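Local coordinates for YerB protein (Bacillus subtilis, PDB 2PSB) that is of unknown function but is a putative membrane-anchored lipoprotein that interacts with the helicase PcrA, an interaction not essential for viability, at residues A[49-59]-A[291-299]; A[82-90]-A[102-113]. All blocks are in the same frame, centred on the assembly; numbering follows the deposited sequence.

Contact 1 pairs the strands 54-59 and 293-298, joining parts of the chain more than 230 residues apart, near the middle of the molecule; one strand comes from the N-terminal family region of DUF3048 and the other from the C-terminal one. Contact 2 (82-90 with 102-113) is more local, lies within the N-terminal region and is nested in the long loop that contact 1 closes. Their centres are about 18 Å apart, yet they meet where the helix that begins at Glu87 passes strand 54-59: Tyr88 OH lies 2.6 Å from Leu59 O, probably a hydrogen bond though a weak one in its geometry, and Phe89 CE1 packs 4.1 Å from Ile56 O.

Contact 1 of 2, residues A[49-59]-A[291-299]; sequences LSKADIVIEAL and GKTWINIVP
Val55 lays its CG1 methyl over one face of the Trp294 indole, 3.6 Å from the centroid of the six-membered ring and only 9° off its normal, a CH-pi contact. The methyl reaches the ring because it stands anti to the backbone N (chi1 172°). Branching at CB, at home in a strand, gives Val55 a second methyl, CG2, 3.9 Å from Trp294 NE1, and CB itself comes 3.7 Å from Trp294 CE2. Phe67 meets the same indole edge-to-face. Further along this side Glu57 extends fully; its OE2 lies near the plane of the indole at the edge, and makes a salt bridge with Arg210 while OE1 bonds Thr65, so the buried carboxylate is well satisfied. The other side is mainly aliphatic: Ile56 CG1 lies beside Ile295 CB at 3.9 Å, and its CG2 meets Ile297 CD1 at 3.7 Å. Near the start of the pair, Lys292, bent at chi2 and chi4, curls back so that NZ forms a salt bridge with Asp53 OD1 at 3.1 Å and a weak bond to Ala52 O; Asp53 OD1 also bonds Ser73. At the far end a water links Leu59 N to Ile297 O. Five backbone hydrogen bonds, the first from Thr293 N to Asp53 O and the last from Ile297 N to Glu57 O, zip the strands at 15° into a parallel beta ladder, while Asp53 and Ile54 form a classic beta bulge opposite Ile70 on the neighbouring antiparallel strand.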
loop_
_atom_site.group_PDB
_atom_site.type_symbol
_atom_site.label_atom_id
_atom_site.label_comp_id
_atom_site.label_asym_id
_atom_site.label_seq_id
_atom_site.Cartn_x
_atom_site.Cartn_y
_atom_site.Cartn_z
ATOM N N LEU A 49 -4.463 0.483 8.978
ATOM C CA LEU A 49 -3.415 1.160 8.204
ATOM C C LEU A 49 -2.283 1.772 9.036
ATOM O O LEU A 49 -1.225 2.096 8.489
ATOM C CB LEU A 49 -4.013 2.233 7.279
ATOM C CG LEU A 49 -4.848 1.722 6.100
ATOM C CD1 LEU A 49 -5.106 2.851 5.108
ATOM C CD2 LEU A 49 -4.112 0.575 5.403
ATOM N N SER A 50 -2.484 1.923 10.345
ATOM C CA SER A 50 -1.429 2.484 11.194
ATOM C C SER A 50 -0.395 1.424 11.571
ATOM O O SER A 50 0.686 1.746 12.076
ATOM C CB SER A 50 -2.013 3.093 12.468
ATOM O OG SER A 50 -2.713 2.135 13.237
ATOM N N LYS A 51 -0.730 0.159 11.325
ATOM C CA LYS A 51 0.173 -0.941 11.630
ATOM C C LYS A 51 0.950 -1.394 10.393
ATOM O O LYS A 51 1.864 -2.210 10.506
ATOM C CB LYS A 51 -0.600 -2.139 12.189
ATOM C CG LYS A 51 -1.397 -1.865 13.447
ATOM C CD LYS A 51 -0.520 -1.422 14.584
ATOM C CE LYS A 51 -1.363 -0.983 15.780
ATOM N NZ LYS A 51 -2.259 0.182 15.484
ATOM N N ALA A 52 0.592 -0.877 9.220
ATOM C CA ALA A 52 1.261 -1.270 7.972
ATOM C C ALA A 52 2.619 -0.605 7.798
ATOM O O ALA A 52 2.777 0.592 8.054
ATOM C CB ALA A 52 0.362 -0.946 6.758
ATOM N N ASP A 53 3.609 -1.376 7.356
ATOM C CA ASP A 53 4.937 -0.821 7.145
ATOM C C ASP A 53 4.978 -0.022 5.840
ATOM O O ASP A 53 5.596 1.043 5.768
ATOM C CB ASP A 53 5.985 -1.934 7.118
ATOM C CG ASP A 53 5.997 -2.763 8.398
ATOM O OD1 ASP A 53 5.638 -2.236 9.459
ATOM O OD2 ASP A 53 6.399 -3.937 8.353
ATOM N N ILE A 54 4.294 -0.540 4.823
ATOM C CA ILE A 54 4.231 0.084 3.506
ATOM C C ILE A 54 2.809 0.059 3.000
ATOM O O ILE A 54 2.121 -0.957 3.097
ATOM C CB ILE A 54 5.072 -0.680 2.457
ATOM C CG1 ILE A 54 6.511 -0.831 2.935
ATOM C CG2 ILE A 54 5.018 0.052 1.111
ATOM C CD1 ILE A 54 7.256 -1.925 2.201
ATOM N N VAL A 55 2.368 1.184 2.458
ATOM C CA VAL A 55 1.039 1.281 1.896
ATOM C C VAL A 55 1.199 1.863 0.497
ATOM O O VAL A 55 1.880 2.876 0.315
ATOM C CB VAL A 55 0.126 2.193 2.733
ATOM C CG1 VAL A 55 -1.199 2.412 1.978
ATOM C CG2 VAL A 55 -0.143 1.548 4.112
ATOM N N ILE A 56 0.587 1.214 -0.490
ATOM C CA ILE A 56 0.677 1.685 -1.865
ATOM C C ILE A 56 -0.696 2.049 -2.414
ATOM O O ILE A 56 -1.629 1.256 -2.376
ATOM C CB ILE A 56 1.349 0.632 -2.779
ATOM C CG1 ILE A 56 2.722 0.266 -2.201
ATOM C CG2 ILE A 56 1.543 1.199 -4.199
ATOM C CD1 ILE A 56 2.853 -1.154 -1.734
ATOM N N GLU A 57 -0.812 3.276 -2.905
ATOM C CA GLU A 57 -2.059 3.766 -3.462
ATOM C C GLU A 57 -1.921 3.873 -4.970
ATOM O O GLU A 57 -0.896 4.325 -5.476
ATOM C CB GLU A 57 -2.401 5.136 -2.849
ATOM C CG GLU A 57 -3.658 5.809 -3.402
ATOM C CD GLU A 57 -3.975 7.126 -2.696
ATOM O OE1 GLU A 57 -5.122 7.598 -2.830
ATOM O OE2 GLU A 57 -3.083 7.692 -2.013
ATOM N N ALA A 58 -2.953 3.445 -5.683
ATOM C CA ALA A 58 -2.944 3.504 -7.139
ATOM C C ALA A 58 -4.374 3.490 -7.645
ATOM O O ALA A 58 -5.294 3.070 -6.928
ATOM C CB ALA A 58 -2.156 2.315 -7.737
ATOM N N LEU A 59 -4.565 3.967 -8.874
ATOM C CA LEU A 59 -5.897 4.004 -9.467
ATOM C C LEU A 59 -6.380 2.591 -9.678
ATOM O O LEU A 59 -5.622 1.728 -10.099
ATOM C CB LEU A 59 -5.892 4.738 -10.819
ATOM C CG LEU A 59 -5.790 6.270 -10.786
ATOM C CD1 LEU A 59 -5.605 6.809 -12.186
ATOM C CD2 LEU A 59 -7.039 6.848 -10.159
ATOM N N GLY A 291 11.045 3.717 9.333
ATOM C CA GLY A 291 9.656 4.001 9.663
ATOM C C GLY A 291 8.674 3.593 8.579
ATOM O O GLY A 291 8.993 2.784 7.711
ATOM N N LYS A 292 7.470 4.143 8.637
ATOM C CA LYS A 292 6.454 3.827 7.652
ATOM C C LYS A 292 6.648 4.589 6.342
ATOM O O LYS A 292 7.103 5.745 6.329
ATOM C CB LYS A 292 5.061 4.116 8.211
ATOM C CG LYS A 292 4.447 2.976 9.029
ATOM C CD LYS A 292 5.130 2.768 10.363
ATOM C CE LYS A 292 4.371 1.757 11.242
ATOM N NZ LYS A 292 4.494 0.324 10.804
ATOM N N THR A 293 6.302 3.923 5.245
ATOM C CA THR A 293 6.421 4.505 3.907
ATOM C C THR A 293 5.120 4.411 3.127
ATOM O O THR A 293 4.470 3.368 3.096
ATOM C CB THR A 293 7.522 3.807 3.068
ATOM O OG1 THR A 293 8.796 4.025 3.674
ATOM C CG2 THR A 293 7.548 4.355 1.632
ATOM N N TRP A 294 4.740 5.523 2.512
ATOM C CA TRP A 294 3.544 5.575 1.684
ATOM C C TRP A 294 3.955 5.859 0.252
ATOM O O TRP A 294 4.613 6.865 -0.030
ATOM C CB TRP A 294 2.591 6.658 2.148
ATOM C CG TRP A 294 1.494 6.143 3.014
ATOM C CD1 TRP A 294 1.614 5.682 4.298
ATOM C CD2 TRP A 294 0.097 6.095 2.699
ATOM N NE1 TRP A 294 0.379 5.365 4.803
ATOM C CE2 TRP A 294 -0.571 5.605 3.844
ATOM C CE3 TRP A 294 -0.656 6.417 1.561
ATOM C CZ2 TRP A 294 -1.959 5.433 3.891
ATOM C CZ3 TRP A 294 -2.034 6.244 1.603
ATOM C CH2 TRP A 294 -2.674 5.755 2.762
ATOM N N ILE A 295 3.569 4.962 -0.644
ATOM C CA ILE A 295 3.888 5.083 -2.061
ATOM C C ILE A 295 2.641 5.443 -2.847
ATOM O O ILE A 295 1.600 4.775 -2.743
ATOM C CB ILE A 295 4.469 3.758 -2.628
ATOM C CG1 ILE A 295 5.714 3.357 -1.831
ATOM C CG2 ILE A 295 4.806 3.921 -4.116
ATOM C CD1 ILE A 295 6.479 2.226 -2.411
ATOM N N ASN A 296 2.750 6.515 -3.624
ATOM C CA ASN A 296 1.657 6.974 -4.466
ATOM C C ASN A 296 2.003 6.814 -5.923
ATOM O O ASN A 296 2.888 7.496 -6.433
ATOM C CB ASN A 296 1.358 8.443 -4.209
ATOM C CG ASN A 296 0.329 8.634 -3.153
ATOM O OD1 ASN A 296 -0.868 8.520 -3.416
ATOM N ND2 ASN A 296 0.773 8.910 -1.945
ATOM N N ILE A 297 1.319 5.905 -6.601
ATOM C CA ILE A 297 1.579 5.718 -8.011
ATOM C C ILE A 297 0.644 6.643 -8.796
ATOM O O ILE A 297 -0.571 6.681 -8.561
ATOM C CB ILE A 297 1.371 4.249 -8.411
ATOM C CG1 ILE A 297 2.520 3.410 -7.837
ATOM C CG2 ILE A 297 1.294 4.115 -9.947
ATOM C CD1 ILE A 297 2.219 1.912 -7.745
ATOM N N VAL A 298 1.229 7.404 -9.712
ATOM C CA VAL A 298 0.465 8.340 -10.533
ATOM C C VAL A 298 0.803 8.166 -12.008
ATOM O O VAL A 298 1.916 7.779 -12.351
ATOM C CB VAL A 298 0.789 9.817 -10.147
ATOM C CG1 VAL A 298 0.623 10.014 -8.652
ATOM C CG2 VAL A 298 2.208 10.173 -10.583
ATOM N N PRO A 299 -0.162 8.429 -12.901
ATOM C CA PRO A 299 0.117 8.294 -14.336
ATOM C C PRO A 299 0.835 9.530 -14.900
ATOM O O PRO A 299 1.290 9.521 -16.035
ATOM C CB PRO A 299 -1.267 8.078 -14.945
ATOM C CG PRO A 299 -2.171 8.805 -14.002
ATOM C CD PRO A 299 -1.609 8.469 -12.646
HETATM O O HOH W 1 -2.354 4.919 -10.400
#

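Contact 2 of 2, residues A[82-90]-A[102-113]; sequences VRSAREYFV and HHGWSPGAKKQL
Glu87 reaches from the first turn of its helix to the start of helix 107-114. Bent at chi2 (107°), its chain turns the carboxylate toward the partner helix, where OE2 comes 3.0 Å from Gly108 CA; a side chain on Gly108 would run into that oxygen, so glycine suits the place. OE1 lies 3.2 Å from Ser106 OG, beside the N-terminal end of the helix, whose dipole would probably favour a negative charge. Gln112 OE1 is buried against the aliphatic part of Glu87, 3.4 Å from its CG, and near Val90 CB, without a hydrogen-bond partner in the model; the carboxylate and amide planes are 67° apart. A leucine here has no carboxylate, and the start of helix 107-114 and Ser106 OG would probably be left without the negative group now beside them. Arg86 and Ser106 hold the N-cap positions of the two helices, and just before them the chains are joined by a single beta bridge at Ala85 and Trp105, so an irregular backbone pairing leads into a helix pair. There Ala85 N bonds Gly104 O, the donor standing above the carbonyl plane, while Ser106 N bonds Ala85 O at 3.2 Å. The small methyl of Ala85 lets the chains approach closely, and its CB sits 3.6 Å from His102 CD2. One turn beyond Glu87, Val90 and Leu113 lie alongside each other, pointing in opposing directions, CG1 to CD2 3.8 Å, and Phe100 of strand 99-102 packs against both of these aliphatic side chains.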
loop_
_atom_site.group_PDB
_atom_site.type_symbol
_atom_site.label_atom_id
_atom_site.label_comp_id
_atom_site.label_asym_id
_atom_site.label_seq_id
_atom_site.Cartn_x
_atom_site.Cartn_y
_atom_site.Cartn_z
ATOM N N VAL A 82 -11.897 -4.747 2.787
ATOM C CA VAL A 82 -11.124 -5.423 1.756
ATOM C C VAL A 82 -11.788 -5.212 0.414
ATOM O O VAL A 82 -13.009 -5.112 0.327
ATOM C CB VAL A 82 -11.014 -6.927 2.050
ATOM C CG1 VAL A 82 -9.976 -7.569 1.130
ATOM C CG2 VAL A 82 -10.649 -7.127 3.502
ATOM N N ARG A 83 -10.978 -5.143 -0.634
ATOM C CA ARG A 83 -11.490 -4.908 -1.974
ATOM C C ARG A 83 -10.856 -5.806 -3.028
ATOM O O ARG A 83 -9.979 -6.618 -2.738
ATOM C CB ARG A 83 -11.270 -3.442 -2.370
ATOM C CG ARG A 83 -12.534 -2.607 -2.463
ATOM C CD ARG A 83 -13.428 -3.106 -3.576
ATOM N NE ARG A 83 -14.619 -2.285 -3.758
ATOM C CZ ARG A 83 -15.474 -2.444 -4.762
ATOM N NH1 ARG A 83 -15.262 -3.392 -5.664
ATOM N NH2 ARG A 83 -16.537 -1.657 -4.873
ATOM N N SER A 84 -11.315 -5.627 -4.262
ATOM C CA SER A 84 -10.853 -6.397 -5.416
ATOM C C SER A 84 -9.376 -6.281 -5.738
ATOM O O SER A 84 -8.768 -5.236 -5.548
ATOM C CB SER A 84 -11.654 -5.996 -6.652
ATOM O OG SER A 84 -12.996 -6.399 -6.511
ATOM N N ALA A 85 -8.810 -7.364 -6.260
ATOM C CA ALA A 85 -7.402 -7.402 -6.621
ATOM C C ALA A 85 -7.188 -6.984 -8.072
ATOM O O ALA A 85 -8.047 -7.208 -8.926
ATOM C CB ALA A 85 -6.851 -8.805 -6.401
ATOM N N ARG A 86 -6.035 -6.372 -8.333
ATOM C CA ARG A 86 -5.659 -5.922 -9.667
ATOM C C ARG A 86 -4.277 -6.476 -9.945
ATOM O O ARG A 86 -3.528 -6.739 -9.011
ATOM C CB ARG A 86 -5.654 -4.389 -9.733
ATOM C CG ARG A 86 -7.041 -3.772 -9.677
ATOM C CD ARG A 86 -7.854 -4.178 -10.897
ATOM N NE ARG A 86 -9.229 -4.532 -10.547
ATOM C CZ ARG A 86 -10.159 -3.655 -10.188
ATOM N NH1 ARG A 86 -9.871 -2.361 -10.131
ATOM N NH2 ARG A 86 -11.374 -4.076 -9.876
ATOM N N GLU A 87 -3.945 -6.669 -11.218
ATOM C CA GLU A 87 -2.644 -7.200 -11.582
ATOM C C GLU A 87 -1.498 -6.474 -10.904
ATOM O O GLU A 87 -0.682 -7.107 -10.233
ATOM C CB GLU A 87 -2.438 -7.161 -13.100
ATOM C CG GLU A 87 -3.145 -8.276 -13.842
ATOM C CD GLU A 87 -4.352 -7.798 -14.617
ATOM O OE1 GLU A 87 -5.188 -7.065 -14.039
ATOM O OE2 GLU A 87 -4.470 -8.172 -15.805
ATOM N N TYR A 88 -1.433 -5.154 -11.073
ATOM C CA TYR A 88 -0.361 -4.385 -10.462
ATOM C C TYR A 88 -0.238 -4.614 -8.955
ATOM O O TYR A 88 0.854 -4.510 -8.408
ATOM C CB TYR A 88 -0.485 -2.880 -10.772
ATOM C CG TYR A 88 -1.888 -2.329 -10.855
ATOM C CD1 TYR A 88 -2.613 -2.387 -12.052
ATOM C CD2 TYR A 88 -2.478 -1.714 -9.759
ATOM C CE1 TYR A 88 -3.884 -1.836 -12.150
ATOM C CE2 TYR A 88 -3.754 -1.162 -9.847
ATOM C CZ TYR A 88 -4.449 -1.223 -11.049
ATOM O OH TYR A 88 -5.703 -0.659 -11.165
ATOM N N PHE A 89 -1.340 -4.929 -8.282
ATOM C CA PHE A 89 -1.265 -5.192 -6.845
ATOM C C PHE A 89 -0.641 -6.565 -6.565
ATOM O O PHE A 89 0.106 -6.742 -5.601
ATOM C CB PHE A 89 -2.657 -5.095 -6.199
ATOM C CG PHE A 89 -3.139 -3.681 -6.024
ATOM C CD1 PHE A 89 -2.346 -2.744 -5.365
ATOM C CD2 PHE A 89 -4.382 -3.281 -6.515
ATOM C CE1 PHE A 89 -2.778 -1.425 -5.196
ATOM C CE2 PHE A 89 -4.827 -1.973 -6.354
ATOM C CZ PHE A 89 -4.020 -1.040 -5.690
ATOM N N VAL A 90 -0.942 -7.542 -7.410
ATOM C CA VAL A 90 -0.368 -8.871 -7.234
ATOM C C VAL A 90 1.141 -8.729 -7.376
ATOM O O VAL A 90 1.910 -9.257 -6.575
ATOM C CB VAL A 90 -0.879 -9.862 -8.304
ATOM C CG1 VAL A 90 -0.149 -11.189 -8.168
ATOM C CG2 VAL A 90 -2.372 -10.065 -8.155
ATOM N N HIS A 102 -7.370 -10.367 -0.406
ATOM C CA HIS A 102 -8.237 -9.513 -1.204
ATOM C C HIS A 102 -9.685 -9.975 -1.172
ATOM O O HIS A 102 -10.075 -10.793 -0.338
ATOM C CB HIS A 102 -7.760 -9.493 -2.656
ATOM C CG HIS A 102 -7.793 -10.836 -3.315
ATOM N ND1 HIS A 102 -7.071 -11.910 -2.844
ATOM C CD2 HIS A 102 -8.469 -11.281 -4.397
ATOM C CE1 HIS A 102 -7.301 -12.963 -3.610
ATOM N NE2 HIS A 102 -8.146 -12.608 -4.560
ATOM N N HIS A 103 -10.481 -9.445 -2.092
ATOM C CA HIS A 103 -11.883 -9.811 -2.170
ATOM C C HIS A 103 -12.416 -9.452 -3.546
ATOM O O HIS A 103 -12.817 -8.309 -3.802
ATOM C CB HIS A 103 -12.682 -9.092 -1.086
ATOM C CG HIS A 103 -14.008 -9.729 -0.798
ATOM N ND1 HIS A 103 -14.755 -9.421 0.316
ATOM C CD2 HIS A 103 -14.705 -10.680 -1.467
ATOM C CE1 HIS A 103 -15.852 -10.158 0.326
ATOM N NE2 HIS A 103 -15.845 -10.930 -0.745
ATOM N N GLY A 104 -12.423 -10.449 -4.425
ATOM C CA GLY A 104 -12.869 -10.240 -5.786
ATOM C C GLY A 104 -11.626 -9.963 -6.600
ATOM O O GLY A 104 -10.523 -9.907 -6.049
ATOM N N TRP A 105 -11.790 -9.781 -7.902
ATOM C CA TRP A 105 -10.653 -9.519 -8.771
ATOM C C TRP A 105 -11.052 -9.183 -10.203
ATOM O O TRP A 105 -12.203 -9.354 -10.604
ATOM C CB TRP A 105 -9.708 -10.732 -8.793
ATOM C CG TRP A 105 -10.398 -12.072 -8.923
ATOM C CD1 TRP A 105 -11.598 -12.331 -9.525
ATOM C CD2 TRP A 105 -9.904 -13.338 -8.459
ATOM N NE1 TRP A 105 -11.884 -13.679 -9.462
ATOM C CE2 TRP A 105 -10.862 -14.318 -8.811
ATOM C CE3 TRP A 105 -8.748 -13.738 -7.773
ATOM C CZ2 TRP A 105 -10.693 -15.673 -8.510
ATOM C CZ3 TRP A 105 -8.581 -15.092 -7.472
ATOM C CH2 TRP A 105 -9.553 -16.039 -7.838
ATOM N N SER A 106 -10.087 -8.692 -10.966
ATOM C CA SER A 106 -10.321 -8.374 -12.362
ATOM C C SER A 106 -9.968 -9.650 -13.125
ATOM O O SER A 106 -9.315 -10.541 -12.586
ATOM C CB SER A 106 -9.418 -7.223 -12.817
ATOM O OG SER A 106 -8.051 -7.574 -12.717
ATOM N N PRO A 107 -10.407 -9.761 -14.384
ATOM C CA PRO A 107 -10.102 -10.953 -15.176
ATOM C C PRO A 107 -8.614 -11.300 -15.156
ATOM O O PRO A 107 -8.229 -12.437 -14.856
ATOM C CB PRO A 107 -10.593 -10.564 -16.565
ATOM C CG PRO A 107 -11.816 -9.756 -16.244
ATOM C CD PRO A 107 -11.323 -8.867 -15.114
ATOM N N GLY A 108 -7.785 -10.308 -15.474
ATOM C CA GLY A 108 -6.351 -10.514 -15.490
ATOM C C GLY A 108 -5.850 -11.057 -14.169
ATOM O O GLY A 108 -5.133 -12.054 -14.136
ATOM N N ALA A 109 -6.237 -10.402 -13.078
ATOM C CA ALA A 109 -5.828 -10.815 -11.741
ATOM C C ALA A 109 -6.231 -12.253 -11.427
ATOM O O ALA A 109 -5.494 -12.978 -10.767
ATOM C CB ALA A 109 -6.425 -9.881 -10.704
ATOM N N LYS A 110 -7.406 -12.656 -11.896
ATOM C CA LYS A 110 -7.898 -14.005 -11.652
ATOM C C LYS A 110 -6.957 -15.040 -12.246
ATOM O O LYS A 110 -6.444 -15.903 -11.538
ATOM C CB LYS A 110 -9.291 -14.189 -12.257
ATOM C CG LYS A 110 -9.946 -15.521 -11.893
ATOM C CD LYS A 110 -10.825 -16.049 -13.017
ATOM C CE LYS A 110 -9.982 -16.344 -14.265
ATOM N NZ LYS A 110 -10.784 -16.850 -15.419
ATOM N N LYS A 111 -6.729 -14.945 -13.552
ATOM C CA LYS A 111 -5.861 -15.888 -14.248
ATOM C C LYS A 111 -4.471 -15.889 -13.637
ATOM O O LYS A 111 -3.860 -16.940 -13.451
ATOM C CB LYS A 111 -5.758 -15.527 -15.735
ATOM C CG LYS A 111 -7.074 -15.594 -16.507
ATOM C CD LYS A 111 -7.607 -17.027 -16.622
ATOM C CE LYS A 111 -6.733 -17.900 -17.513
ATOM N NZ LYS A 111 -6.700 -17.411 -18.919
ATOM N N GLN A 112 -3.980 -14.698 -13.327
ATOM C CA GLN A 112 -2.659 -14.533 -12.745
ATOM C C GLN A 112 -2.525 -15.362 -11.474
ATOM O O GLN A 112 -1.622 -16.188 -11.350
ATOM C CB GLN A 112 -2.425 -13.050 -12.445
ATOM C CG GLN A 112 -1.007 -12.573 -12.684
ATOM C CD GLN A 112 -0.932 -11.067 -12.845
ATOM O OE1 GLN A 112 -1.208 -10.314 -11.906
ATOM N NE2 GLN A 112 -0.562 -10.617 -14.044
ATOM N N LEU A 113 -3.439 -15.148 -10.537
ATOM C CA LEU A 113 -3.420 -15.863 -9.272
ATOM C C LEU A 113 -3.797 -17.341 -9.394
ATOM O O LEU A 113 -3.337 -18.172 -8.608
ATOM C CB LEU A 113 -4.341 -15.162 -8.278
ATOM C CG LEU A 113 -3.836 -13.772 -7.866
ATOM C CD1 LEU A 113 -4.927 -13.018 -7.125
ATOM C CD2 LEU A 113 -2.582 -13.918 -7.003
#